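Local atomic coordinates of papain inhibitor (Streptomyces mobaraensis, PDB entry 5NTB), a protein that is a stress protein, produced under hyperthermal conditions, that inhibits papain, bromelain and trypsin and serves as a glutamine and lysine donor substrate for transglutaminase. Residues P26-A29 with S30-D33; D84-Q87 with A88-A91; E59-N63 with G64-R68. All coordinates share one frame; numbering follows the deposited sequence. Where two conformers were deposited one is given.

Contact 1. Residues P26-A29 with S30-D33; sequences PIDA and SSQD
D28 and S30 meet through one carboxylate oxygen that takes two hydrogen bonds from the same residue, a worked example of an aspartate organising the turn that follows it. Among the side-chain bonds, OD1 of D28 accepts from OG of S30 at 2.7 Å. The hydroxyl comes in on the syn side of the carboxylate, a little out of its plane. The backbone N of S30 reaches that same OD1 at 3.1 Å from the same face, steeper above the plane. With CG of D28 anti to the backbone N (chi1 176°), the carboxylate extends forward over the turn, and OD2 comes to lie 2.9 Å from OG of S31.

Among the backbone bonds, N of S31 donates to O of D28 at 3.1 Å, closing a type I beta turn across A29 and S30. Q32 folds back across this turn: its amide oxygen OE1 takes the backbone N-H of D28 at 2.9 Å, with the donor standing well above the amide carbonyl plane. A water extends the grip of the amide, accepting from NE2 of Q32 at 2.8 Å and donating to O of P26.

Elsewhere, I27 packs against Y15 and R72. An Asx turn laid over a type I beta turn thus ends strand 26-28 and redirects the chain toward strand 35-38, within a protein of the double-psi beta-barrel family.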
# COMPACT_ATOMS: atom_id res chain seq x y z
N PRO A 26 -5.81 12.34 -7.02
CA PRO A 26 -6.89 11.50 -7.55
C PRO A 26 -6.43 10.06 -7.75
O PRO A 26 -5.38 9.81 -8.33
CB PRO A 26 -7.24 12.16 -8.89
CG PRO A 26 -6.00 12.89 -9.28
CD PRO A 26 -5.42 13.39 -7.99
N ILE A 27 -7.23 9.12 -7.25
CA ILE A 27 -6.92 7.71 -7.36
C ILE A 27 -8.13 6.96 -7.90
O ILE A 27 -9.28 7.35 -7.69
CB ILE A 27 -6.47 7.11 -6.01
CG1 ILE A 27 -7.62 7.13 -4.99
CG2 ILE A 27 -5.26 7.84 -5.49
CD1 ILE A 27 -7.33 6.31 -3.73
N ASP A 28 -7.85 5.88 -8.61
CA ASP A 28 -8.87 4.91 -9.01
C ASP A 28 -8.24 3.54 -8.75
O ASP A 28 -7.47 3.05 -9.56
CB ASP A 28 -9.25 5.09 -10.47
CG ASP A 28 -10.24 4.03 -10.94
OD1 ASP A 28 -10.61 3.15 -10.14
OD2 ASP A 28 -10.68 4.12 -12.11
N ALA A 29 -8.57 2.95 -7.59
CA ALA A 29 -7.92 1.71 -7.20
C ALA A 29 -8.34 0.52 -8.05
O ALA A 29 -7.69 -0.53 -7.97
CB ALA A 29 -8.20 1.44 -5.72
N SER A 30 -9.40 0.64 -8.85
CA SER A 30 -9.75 -0.44 -9.76
C SER A 30 -8.86 -0.48 -10.99
O SER A 30 -8.79 -1.53 -11.65
CB SER A 30 -11.21 -0.30 -10.21
OG SER A 30 -11.31 0.73 -11.17
N SER A 31 -8.19 0.62 -11.33
CA SER A 31 -7.42 0.68 -12.55
C SER A 31 -6.00 1.21 -12.39
O SER A 31 -5.31 1.37 -13.40
CB SER A 31 -8.14 1.55 -13.59
OG SER A 31 -8.25 2.88 -13.15
N GLN A 32 -5.54 1.49 -11.17
CA GLN A 32 -4.20 2.02 -10.97
C GLN A 32 -3.48 1.21 -9.92
O GLN A 32 -4.09 0.79 -8.92
CB GLN A 32 -4.23 3.49 -10.53
CG GLN A 32 -4.79 4.42 -11.57
CD GLN A 32 -4.95 5.82 -11.04
OE1 GLN A 32 -5.19 6.03 -9.84
NE2 GLN A 32 -4.79 6.80 -11.92
N ASP A 33 -2.18 1.00 -10.13
CA ASP A 33 -1.32 0.39 -9.12
C ASP A 33 -1.01 1.40 -8.02
O ASP A 33 -0.44 2.46 -8.29
CB ASP A 33 -0.01 -0.10 -9.73
CG ASP A 33 -0.15 -1.35 -10.55
OD1 ASP A 33 -1.21 -2.01 -10.47
OD2 ASP A 33 0.82 -1.68 -11.27
O HOH W 1 -5.29 9.56 -11.51

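Contact 2. Residues D84-Q87 with A88-A91; sequences DLSQ and AAFA
A chi1 of 66° sets OG of S86 between its own backbone N and carbonyl carbon, from where it can turn forward to meet N of A89. CG of L85 lies beside the backbone N (chi1 -74°), and the branches then reach F90 and A89. Together these torsions build a helix N-cap with a hydrophobic staple, in which the residue before the cap packs against the fourth residue after it.

The capping bond from N of A89 to OG of S86 measures 3.1 Å and gives a first-turn amide a side-chain acceptor. OG is also hydrogen-bonded to O of Q32 and to N of L34, so one hydroxyl ties strand, helix and neighbouring loop together. An alanine here is likely to leave the A89 and L34 amides and the Q32 carbonyl without this hydroxyl, loosening the tie between helix start and loop.

The staple is apolar: CB of L85 lies 4.2 Å from CB of F90, and CD1 of L85 comes 4.0 Å from CA of F90. At the other branch, CD2 of L85 touches CB of A89. Farther out, the ring of F90 makes an edge-to-face contact with Y14. Within the turn, N of A91 bonds to O of Q87 at 3.1 Å, while the amide of F90 donates to O of S86 at 2.9 Å, almost straight at 171°.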
# COMPACT_ATOMS: atom_id res chain seq x y z
N ASP A 84 -3.03 -2.38 2.19
CA ASP A 84 -4.26 -2.44 1.40
C ASP A 84 -3.87 -1.98 -0.00
O ASP A 84 -3.77 -0.78 -0.27
CB ASP A 84 -5.33 -1.56 2.04
CG ASP A 84 -6.76 -2.03 1.74
OD1 ASP A 84 -6.96 -3.11 1.17
OD2 ASP A 84 -7.69 -1.29 2.12
N LEU A 85 -3.62 -2.94 -0.88
CA LEU A 85 -3.26 -2.62 -2.25
C LEU A 85 -4.49 -2.20 -3.03
O LEU A 85 -5.61 -2.60 -2.72
CB LEU A 85 -2.62 -3.82 -2.94
CG LEU A 85 -1.20 -4.16 -2.52
CD1 LEU A 85 -0.83 -5.50 -3.14
CD2 LEU A 85 -0.23 -3.10 -3.00
N SER A 86 -4.28 -1.42 -4.08
CA SER A 86 -5.36 -1.30 -5.05
C SER A 86 -5.74 -2.67 -5.59
O SER A 86 -4.91 -3.59 -5.66
CB SER A 86 -4.96 -0.35 -6.17
OG SER A 86 -3.89 -0.89 -6.93
N GLN A 87 -7.01 -2.82 -5.95
CA GLN A 87 -7.46 -4.02 -6.64
C GLN A 87 -6.57 -4.34 -7.83
O GLN A 87 -6.18 -5.50 -8.05
CB GLN A 87 -8.91 -3.82 -7.09
CG GLN A 87 -9.55 -5.05 -7.69
CD GLN A 87 -10.91 -4.74 -8.26
OE1 GLN A 87 -11.89 -5.38 -7.89
NE2 GLN A 87 -10.99 -3.76 -9.14
N ALA A 88 -6.20 -3.30 -8.59
CA ALA A 88 -5.38 -3.50 -9.78
C ALA A 88 -4.01 -4.07 -9.43
O ALA A 88 -3.50 -4.96 -10.13
CB ALA A 88 -5.25 -2.18 -10.54
N ALA A 89 -3.38 -3.57 -8.36
CA ALA A 89 -2.08 -4.10 -7.98
C ALA A 89 -2.19 -5.50 -7.38
O ALA A 89 -1.36 -6.37 -7.68
CB ALA A 89 -1.40 -3.16 -6.99
N PHE A 90 -3.18 -5.71 -6.52
CA PHE A 90 -3.33 -7.01 -5.86
C PHE A 90 -3.45 -8.14 -6.88
O PHE A 90 -2.82 -9.19 -6.73
CB PHE A 90 -4.57 -6.95 -4.97
CG PHE A 90 -4.80 -8.17 -4.12
CD1 PHE A 90 -5.30 -9.34 -4.67
CD2 PHE A 90 -4.60 -8.11 -2.74
CE1 PHE A 90 -5.56 -10.45 -3.88
CE2 PHE A 90 -4.86 -9.22 -1.95
CZ PHE A 90 -5.34 -10.38 -2.52
N ALA A 91 -4.22 -7.90 -7.95
CA ALA A 91 -4.47 -8.92 -8.96
C ALA A 91 -3.20 -9.35 -9.67
O ALA A 91 -3.16 -10.45 -10.24
CB ALA A 91 -5.48 -8.39 -9.97

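Contact 3. Residues E59-N63 with G64-R68; sequences EVSYN and GRTIR
E59 and R68 pair farthest from the turn among these residues of a beta hairpin with a two-residue loop; N63 and G64, both with positive phi, reverse the chain in a type I' turn from Y62 to R65. Backbone hydrogen bonds come first: V60 N to I67 O is 2.9 Å, answered by I67 N to V60 O, and Y62 pairs with R65 in the same reciprocal way.

Polar side chains occupy the face of E59, S61, T66 and R68. OG of S61 and OG1 of T66, each anti to its carbonyl carbon (chi1 -56° and -61°), stand side by side in a 2.6 Å hydrogen bond. OE1 of E59 meets NH2 of R68 at 3.1 Å, at the guanidinium edge, in a salt bridge whose hydrogen bond is weak; the flat groups are turned 59° apart. A water donates to O of Y62 and accepts from NH1 of R65 at 2.9 Å, in the guanidinium plane.

Apolar contact lies on the other face, where CB of V60 is 4.3 Å from CG1 of I67. The chemistry implies a hairpin whose register rests on paired backbone bonds, to which the hydroxyl pair adds a short bond and E59 with R68 a weak one.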
# COMPACT_ATOMS: atom_id res chain seq x y z
N GLU A 59 7.66 -2.11 -2.41
CA GLU A 59 7.90 -3.32 -3.17
C GLU A 59 7.25 -4.45 -2.39
O GLU A 59 7.53 -4.62 -1.20
CB GLU A 59 9.40 -3.57 -3.37
CG GLU A 59 9.97 -2.69 -4.47
CD GLU A 59 11.43 -2.97 -4.76
OE1 GLU A 59 12.06 -2.14 -5.47
OE2 GLU A 59 11.95 -4.00 -4.30
N VAL A 60 6.34 -5.16 -3.05
CA VAL A 60 5.53 -6.21 -2.43
C VAL A 60 5.86 -7.52 -3.11
O VAL A 60 5.80 -7.61 -4.35
CB VAL A 60 4.02 -5.92 -2.56
CG1 VAL A 60 3.24 -6.97 -1.76
CG2 VAL A 60 3.70 -4.52 -2.08
N SER A 61 6.18 -8.53 -2.32
CA SER A 61 6.56 -9.83 -2.83
C SER A 61 5.60 -10.88 -2.31
O SER A 61 5.29 -10.92 -1.11
CB SER A 61 7.99 -10.19 -2.43
OG SER A 61 8.88 -9.19 -2.86
N TYR A 62 5.11 -11.72 -3.21
CA TYR A 62 4.31 -12.87 -2.82
C TYR A 62 4.53 -13.95 -3.85
O TYR A 62 4.50 -13.67 -5.05
CB TYR A 62 2.83 -12.50 -2.72
CG TYR A 62 1.94 -13.68 -2.46
CD1 TYR A 62 2.08 -14.42 -1.29
CD2 TYR A 62 0.98 -14.07 -3.37
CE1 TYR A 62 1.28 -15.51 -1.05
CE2 TYR A 62 0.17 -15.15 -3.14
CZ TYR A 62 0.33 -15.87 -1.98
OH TYR A 62 -0.49 -16.95 -1.75
N ASN A 63 4.76 -15.18 -3.38
CA ASN A 63 4.79 -16.34 -4.26
C ASN A 63 5.82 -16.16 -5.38
O ASN A 63 5.59 -16.57 -6.51
CB ASN A 63 3.40 -16.61 -4.85
CG ASN A 63 2.88 -18.00 -4.53
OD1 ASN A 63 3.66 -18.92 -4.30
ND2 ASN A 63 1.56 -18.16 -4.53
N GLY A 64 6.94 -15.52 -5.05
CA GLY A 64 8.04 -15.39 -5.98
C GLY A 64 7.94 -14.25 -6.97
O GLY A 64 8.82 -14.12 -7.83
N ARG A 65 6.89 -13.43 -6.89
CA ARG A 65 6.73 -12.27 -7.74
C ARG A 65 6.82 -11.01 -6.90
O ARG A 65 6.32 -10.97 -5.78
CB ARG A 65 5.38 -12.30 -8.46
CG ARG A 65 5.24 -13.40 -9.49
CD ARG A 65 3.94 -13.27 -10.26
NE ARG A 65 3.69 -14.45 -11.08
CZ ARG A 65 3.16 -15.58 -10.63
NH1 ARG A 65 2.79 -15.68 -9.36
NH2 ARG A 65 2.99 -16.61 -11.45
N THR A 66 7.43 -9.97 -7.46
CA THR A 66 7.54 -8.69 -6.79
C THR A 66 7.04 -7.59 -7.71
O THR A 66 7.39 -7.56 -8.89
CB THR A 66 8.98 -8.41 -6.35
OG1 THR A 66 9.40 -9.42 -5.43
CG2 THR A 66 9.06 -7.05 -5.68
N ILE A 67 6.20 -6.70 -7.16
CA ILE A 67 5.75 -5.51 -7.86
C ILE A 67 6.13 -4.29 -7.03
O ILE A 67 6.40 -4.38 -5.84
CB ILE A 67 4.23 -5.50 -8.13
CG1 ILE A 67 3.45 -5.55 -6.82
CG2 ILE A 67 3.82 -6.66 -9.05
CD1 ILE A 67 1.95 -5.41 -7.03
N ARG A 68 6.12 -3.13 -7.68
CA ARG A 68 6.48 -1.86 -7.05
C ARG A 68 5.38 -0.86 -7.33
O ARG A 68 5.08 -0.58 -8.50
CB ARG A 68 7.83 -1.36 -7.58
CG ARG A 68 8.35 -0.10 -6.93
CD ARG A 68 9.58 0.39 -7.68
NE ARG A 68 10.03 1.70 -7.24
CZ ARG A 68 11.15 1.92 -6.55
NH1 ARG A 68 11.47 3.15 -6.19
NH2 ARG A 68 11.94 0.91 -6.21
O HOH W 2 2.60 -13.75 -7.15

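The three contacts come along the chain in the order 1, 3, 2. Contacts 1 and 2 have centres about 9 Å apart and touch: the loop after strand 26-28 leans on the start of helix 87-90, with O of A29 probably accepting from N of A88. Contact 3, the hairpin of strands 57-62 and 65-75, lies about 12 Å from contact 2, centre to centre, and about 19 Å from contact 1. It meets contact 2 where CD1 of I67 packs on O of A89. Strands 57-62, 65-75 and 82-86 belong to one mixed sheet, and through these touches the short helix lies between the turn and the hairpin in this compact monomer.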